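Local structure of ATP synthase epsilon chain (5IK2) at residues E83-K97 against L121-K134. The protein forms the epsilon subunit of the F1 sector of a rotary, proton-transporting ATP synthase, binds ATP, and probably contributes to making ATP from ADP. The protein carries 2 engineered substitutions. Residues are numbered along the deposited sequence; the frame is centred on the assembly and turned at random.
Engineered in segment 83-97: A89 (natural residue Asp), A92 (natural residue Arg).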
loop_
_atom_site.group_PDB
_atom_site.type_symbol
_atom_site.label_atom_id
_atom_site.label_comp_id
_atom_site.label_asym_id
_atom_site.label_seq_id
_atom_site.Cartn_x
_atom_site.Cartn_y
_atom_site.Cartn_z
ATOM N N GLU H 83 -55.064 24.395 5.606
ATOM C CA GLU H 83 -54.953 23.022 5.106
ATOM C C GLU H 83 -56.282 22.487 4.586
ATOM O O GLU H 83 -57.324 22.680 5.212
ATOM C CB GLU H 83 -54.441 22.075 6.198
ATOM C CG GLU H 83 -53.043 22.381 6.729
ATOM C CD GLU H 83 -53.016 23.205 8.009
ATOM O OE1 GLU H 83 -54.072 23.410 8.647
ATOM O OE2 GLU H 83 -51.911 23.643 8.392
ATOM N N LEU H 84 -56.221 21.801 3.443
ATOM C CA LEU H 84 -57.325 20.977 2.944
ATOM C C LEU H 84 -57.386 19.698 3.796
ATOM O O LEU H 84 -56.406 19.373 4.470
ATOM C CB LEU H 84 -57.088 20.611 1.473
ATOM C CG LEU H 84 -56.988 21.761 0.464
ATOM C CD1 LEU H 84 -56.270 21.303 -0.797
ATOM C CD2 LEU H 84 -58.366 22.312 0.130
ATOM N N PRO H 85 -58.523 18.963 3.769
ATOM C CA PRO H 85 -58.662 17.763 4.617
ATOM C C PRO H 85 -57.545 16.722 4.465
ATOM O O PRO H 85 -57.050 16.204 5.468
ATOM C CB PRO H 85 -60.003 17.170 4.164
ATOM C CG PRO H 85 -60.765 18.330 3.628
ATOM C CD PRO H 85 -59.729 19.169 2.943
ATOM N N GLU H 86 -57.153 16.445 3.221
ATOM C CA GLU H 86 -56.140 15.422 2.914
ATOM C C GLU H 86 -54.722 15.712 3.440
ATOM O O GLU H 86 -53.951 14.776 3.659
ATOM C CB GLU H 86 -56.082 15.127 1.398
ATOM C CG GLU H 86 -55.590 16.266 0.495
ATOM C CD GLU H 86 -56.704 17.053 -0.185
ATOM O OE1 GLU H 86 -57.803 17.190 0.401
ATOM O OE2 GLU H 86 -56.470 17.552 -1.310
ATOM N N GLU H 87 -54.388 16.988 3.644
ATOM C CA GLU H 87 -53.029 17.390 4.051
ATOM C C GLU H 87 -52.911 17.832 5.529
ATOM O O GLU H 87 -52.010 18.601 5.879
ATOM C CB GLU H 87 -52.481 18.458 3.081
ATOM C CG GLU H 87 -53.142 19.834 3.145
ATOM C CD GLU H 87 -52.874 20.702 1.917
ATOM O OE1 GLU H 87 -51.991 20.370 1.096
ATOM O OE2 GLU H 87 -53.559 21.734 1.770
ATOM N N ILE H 88 -53.798 17.312 6.385
ATOM C CA ILE H 88 -53.783 17.577 7.830
ATOM C C ILE H 88 -53.242 16.350 8.567
ATOM O O ILE H 88 -53.728 15.236 8.357
ATOM C CB ILE H 88 -55.204 17.907 8.356
ATOM C CG1 ILE H 88 -55.669 19.265 7.815
ATOM C CG2 ILE H 88 -55.248 17.917 9.886
ATOM C CD1 ILE H 88 -57.166 19.490 7.891
ATOM N N ALA H 89 -52.253 16.564 9.435
ATOM C CA ALA H 89 -51.741 15.507 10.316
ATOM C C ALA H 89 -52.706 15.313 11.494
ATOM O O ALA H 89 -52.746 16.136 12.414
ATOM C CB ALA H 89 -50.342 15.853 10.808
ATOM N N VAL H 90 -53.472 14.223 11.459
ATOM C CA VAL H 90 -54.593 14.013 12.388
ATOM C C VAL H 90 -54.122 13.699 13.814
ATOM O O VAL H 90 -54.644 14.271 14.774
ATOM C CB VAL H 90 -55.561 12.915 11.869
ATOM C CG1 VAL H 90 -56.650 12.593 12.892
ATOM C CG2 VAL H 90 -56.190 13.355 10.552
ATOM N N GLU H 91 -53.148 12.798 13.945
ATOM C CA GLU H 91 -52.600 12.429 15.261
ATOM C C GLU H 91 -51.884 13.589 15.960
ATOM O O GLU H 91 -51.951 13.707 17.186
ATOM C CB GLU H 91 -51.654 11.224 15.143
ATOM C CG GLU H 91 -52.340 9.926 14.740
ATOM C CD GLU H 91 -53.359 9.453 15.765
ATOM O OE1 GLU H 91 -52.983 9.285 16.946
ATOM O OE2 GLU H 91 -54.535 9.256 15.389
ATOM N N ALA H 92 -51.205 14.431 15.182
ATOM C CA ALA H 92 -50.569 15.643 15.707
ATOM C C ALA H 92 -51.596 16.631 16.266
ATOM O O ALA H 92 -51.335 17.291 17.273
ATOM C CB ALA H 92 -49.728 16.312 14.629
ATOM N N ALA H 93 -52.753 16.724 15.607
ATOM C CA ALA H 93 -53.849 17.598 16.048
ATOM C C ALA H 93 -54.519 17.103 17.331
ATOM O O ALA H 93 -54.901 17.911 18.179
ATOM C CB ALA H 93 -54.883 17.751 14.941
ATOM N N LYS H 94 -54.669 15.786 17.465
ATOM C CA LYS H 94 -55.229 15.180 18.682
ATOM C C LYS H 94 -54.328 15.391 19.902
ATOM O O LYS H 94 -54.814 15.739 20.983
ATOM C CB LYS H 94 -55.489 13.683 18.476
ATOM C CG LYS H 94 -56.645 13.384 17.538
ATOM C CD LYS H 94 -56.861 11.888 17.377
ATOM C CE LYS H 94 -58.026 11.595 16.447
ATOM N NZ LYS H 94 -58.168 10.138 16.172
ATOM N N LYS H 95 -53.026 15.177 19.723
ATOM C CA LYS H 95 -52.036 15.415 20.783
ATOM C C LYS H 95 -51.901 16.900 21.130
ATOM O O LYS H 95 -51.688 17.245 22.293
ATOM C CB LYS H 95 -50.673 14.821 20.403
ATOM C CG LYS H 95 -50.655 13.301 20.459
ATOM C CD LYS H 95 -49.519 12.697 19.651
ATOM C CE LYS H 95 -49.615 11.177 19.630
ATOM N NZ LYS H 95 -48.738 10.568 18.593
ATOM N N ALA H 96 -52.030 17.763 20.123
ATOM C CA ALA H 96 -52.063 19.213 20.332
ATOM C C ALA H 96 -53.330 19.656 21.070
ATOM O O ALA H 96 -53.265 20.526 21.941
ATOM C CB ALA H 96 -51.944 19.943 19.003
ATOM N N LYS H 97 -54.471 19.060 20.717
ATOM C CA LYS H 97 -55.741 19.333 21.403
ATOM C C LYS H 97 -55.663 18.952 22.883
ATOM O O LYS H 97 -55.979 19.767 23.752
ATOM C CB LYS H 97 -56.901 18.574 20.741
ATOM C CG LYS H 97 -58.276 18.895 21.324
ATOM C CD LYS H 97 -59.338 17.891 20.900
ATOM C CE LYS H 97 -60.546 17.959 21.820
ATOM N NZ LYS H 97 -61.671 17.111 21.342
ATOM N N LEU H 121 -55.249 25.698 20.751
ATOM C CA LEU H 121 -56.361 24.750 20.911
ATOM C C LEU H 121 -57.389 24.891 19.782
ATOM O O LEU H 121 -57.871 23.887 19.253
ATOM C CB LEU H 121 -57.047 24.945 22.273
ATOM C CG LEU H 121 -58.291 24.107 22.597
ATOM C CD1 LEU H 121 -58.000 22.618 22.478
ATOM C CD2 LEU H 121 -58.806 24.446 23.988
ATOM N N GLU H 122 -57.722 26.133 19.431
ATOM C CA GLU H 122 -58.637 26.419 18.317
ATOM C C GLU H 122 -58.089 25.951 16.965
ATOM O O GLU H 122 -58.851 25.475 16.122
ATOM C CB GLU H 122 -58.968 27.915 18.254
ATOM C CG GLU H 122 -59.934 28.370 19.338
ATOM C CD GLU H 122 -60.070 29.880 19.435
ATOM O OE1 GLU H 122 -59.585 30.601 18.537
ATOM O OE2 GLU H 122 -60.678 30.347 20.418
ATOM N N ARG H 123 -56.778 26.098 16.768
ATOM C CA ARG H 123 -56.094 25.587 15.574
ATOM C C ARG H 123 -56.223 24.068 15.462
ATOM O O ARG H 123 -56.460 23.542 14.374
ATOM C CB ARG H 123 -54.613 25.979 15.597
ATOM C CG ARG H 123 -53.823 25.598 14.352
ATOM C CD ARG H 123 -52.342 25.890 14.526
ATOM N NE ARG H 123 -52.065 27.324 14.631
ATOM C CZ ARG H 123 -50.855 27.858 14.816
ATOM N NH1 ARG H 123 -49.772 27.085 14.920
ATOM N NH2 ARG H 123 -50.723 29.180 14.894
ATOM N N ALA H 124 -56.063 23.378 16.592
ATOM C CA ALA H 124 -56.139 21.916 16.640
ATOM C C ALA H 124 -57.547 21.385 16.378
ATOM O O ALA H 124 -57.714 20.444 15.601
ATOM C CB ALA H 124 -55.631 21.405 17.981
ATOM N N GLU H 125 -58.547 21.984 17.024
ATOM C CA GLU H 125 -59.947 21.548 16.879
ATOM C C GLU H 125 -60.509 21.796 15.473
ATOM O O GLU H 125 -61.258 20.965 14.952
ATOM C CB GLU H 125 -60.842 22.203 17.939
ATOM C CG GLU H 125 -60.582 21.684 19.348
ATOM C CD GLU H 125 -61.526 22.263 20.389
ATOM O OE1 GLU H 125 -61.813 23.480 20.341
ATOM O OE2 GLU H 125 -61.971 21.496 21.270
ATOM N N VAL H 126 -60.147 22.927 14.870
ATOM C CA VAL H 126 -60.553 23.246 13.494
ATOM C C VAL H 126 -59.904 22.289 12.483
ATOM O O VAL H 126 -60.548 21.899 11.508
ATOM C CB VAL H 126 -60.256 24.727 13.146
ATOM C CG1 VAL H 126 -60.405 25.007 11.654
ATOM C CG2 VAL H 126 -61.187 25.639 13.933
ATOM N N ARG H 127 -58.644 21.920 12.718
ATOM C CA ARG H 127 -57.965 20.892 11.908
ATOM C C ARG H 127 -58.660 19.524 11.974
ATOM O O ARG H 127 -58.711 18.807 10.972
ATOM C CB ARG H 127 -56.491 20.753 12.319
ATOM C CG ARG H 127 -55.585 21.814 11.717
ATOM C CD ARG H 127 -54.196 21.765 12.326
ATOM N NE ARG H 127 -53.260 22.662 11.646
ATOM C CZ ARG H 127 -52.003 22.894 12.030
ATOM N NH1 ARG H 127 -51.492 22.300 13.109
ATOM N NH2 ARG H 127 -51.244 23.732 11.330
ATOM N N LEU H 128 -59.185 19.175 13.149
ATOM C CA LEU H 128 -59.939 17.930 13.337
ATOM C C LEU H 128 -61.318 17.962 12.668
ATOM O O LEU H 128 -61.744 16.960 12.093
ATOM C CB LEU H 128 -60.080 17.602 14.830
ATOM C CG LEU H 128 -58.762 17.272 15.546
ATOM C CD1 LEU H 128 -58.892 17.460 17.051
ATOM C CD2 LEU H 128 -58.290 15.861 15.218
ATOM N N GLN H 129 -62.008 19.104 12.750
ATOM C CA GLN H 129 -63.305 19.298 12.073
ATOM C C GLN H 129 -63.215 19.113 10.555
ATOM O O GLN H 129 -64.055 18.435 9.957
ATOM C CB GLN H 129 -63.877 20.694 12.362
ATOM C CG GLN H 129 -64.468 20.881 13.752
ATOM C CD GLN H 129 -64.900 22.317 14.014
ATOM O OE1 GLN H 129 -65.443 22.989 13.133
ATOM N NE2 GLN H 129 -64.663 22.795 15.234
ATOM N N VAL H 130 -62.199 19.724 9.949
ATOM C CA VAL H 130 -61.989 19.660 8.496
ATOM C C VAL H 130 -61.481 18.276 8.059
ATOM O O VAL H 130 -61.767 17.840 6.944
ATOM C CB VAL H 130 -61.052 20.798 8.013
ATOM C CG1 VAL H 130 -60.739 20.678 6.525
ATOM C CG2 VAL H 130 -61.692 22.154 8.297
ATOM N N ALA H 131 -60.744 17.591 8.936
ATOM C CA ALA H 131 -60.297 16.213 8.678
ATOM C C ALA H 131 -61.451 15.197 8.691
ATOM O O ALA H 131 -61.448 14.257 7.895
ATOM C CB ALA H 131 -59.226 15.804 9.679
ATOM N N ASN H 132 -62.419 15.385 9.591
ATOM C CA ASN H 132 -63.599 14.502 9.683
ATOM C C ASN H 132 -64.575 14.625 8.504
ATOM O O ASN H 132 -65.332 13.689 8.240
ATOM C CB ASN H 132 -64.373 14.738 10.994
ATOM C CG ASN H 132 -63.602 14.302 12.232
ATOM O OD1 ASN H 132 -63.655 14.969 13.267
ATOM N ND2 ASN H 132 -62.898 13.177 12.142
ATOM N N SER H 133 -64.574 15.771 7.818
ATOM C CA SER H 133 -65.442 15.983 6.647
ATOM C C SER H 133 -65.075 15.082 5.456
ATOM O O SER H 133 -65.949 14.721 4.661
ATOM C CB SER H 133 -65.428 17.457 6.217
ATOM O OG SER H 133 -64.152 17.852 5.744
ATOM N N LYS H 134 -63.791 14.737 5.338
ATOM C CA LYS H 134 -63.319 13.768 4.342
ATOM C C LYS H 134 -63.780 12.360 4.724
ATOM O O LYS H 134 -64.055 11.529 3.859
ATOM C CB LYS H 134 -61.789 13.809 4.243
ATOM C CG LYS H 134 -61.198 13.012 3.088
ATOM C CD LYS H 134 -59.683 12.927 3.192
ATOM C CE LYS H 134 -59.114 11.999 2.131
ATOM N NZ LYS H 134 -57.651 11.783 2.297
#
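Helices 90-97 and 121-133 run antiparallel, their axes 8.5 Å apart at closest approach with 142° between their directions, and A93 and A124 face each other where the backbones come near. This is the C-terminal helical hairpin of the epsilon subunit, folded down beside the N-terminal beta-sandwich, and it illustrates how small residues let two helices close up while longer side chains interlock around them. The A124 methyl lies 3.6 Å from A93 O and also meets the A96 methyl. Beside these alanines, L128 enters as a knob among V90, A93, K94 and K97, its CD2 3.8 Å from K94 CG. K97 answers as a knob among L121, A124, E125 and L128: with CG anti to the backbone N (chi1 -175°), its extended aliphatic chain crosses L128 at about a right angle, and CG touches L121 CD1.

E83, R123 and R127, with T81 and the engineered A89 and A92, mark positions of the ATP site, which carries no nucleotide in this chain. Here R127 grips E83 side-on, NE to OE1 at 3.2 Å and NH2 to OE2 at 3.0 Å, although the carboxylate and guanidinium planes are turned 68° apart and both bonds are tilted. R123 CD lies over one face of the guanidinium, offset toward its rim, while T81 of strand 81-83 touches the R127 side chain. A methionine in place of R127 would probably leave the E83 carboxylate without this charged mate, weakening the tie between the sandwich edge and the helix.

Near the C-terminal end of helix 121-133, I88, from the loop before helix 90-97, places CD1 3.5 Å from R127 O and against V130 CG1. V130 also packs on A62 and P49 of the sandwich; its carbonyl oxygen accepts the S133 OG hydrogen bond at 2.7 Å, while P85 CB rests 3.4 Å from that same V130 O.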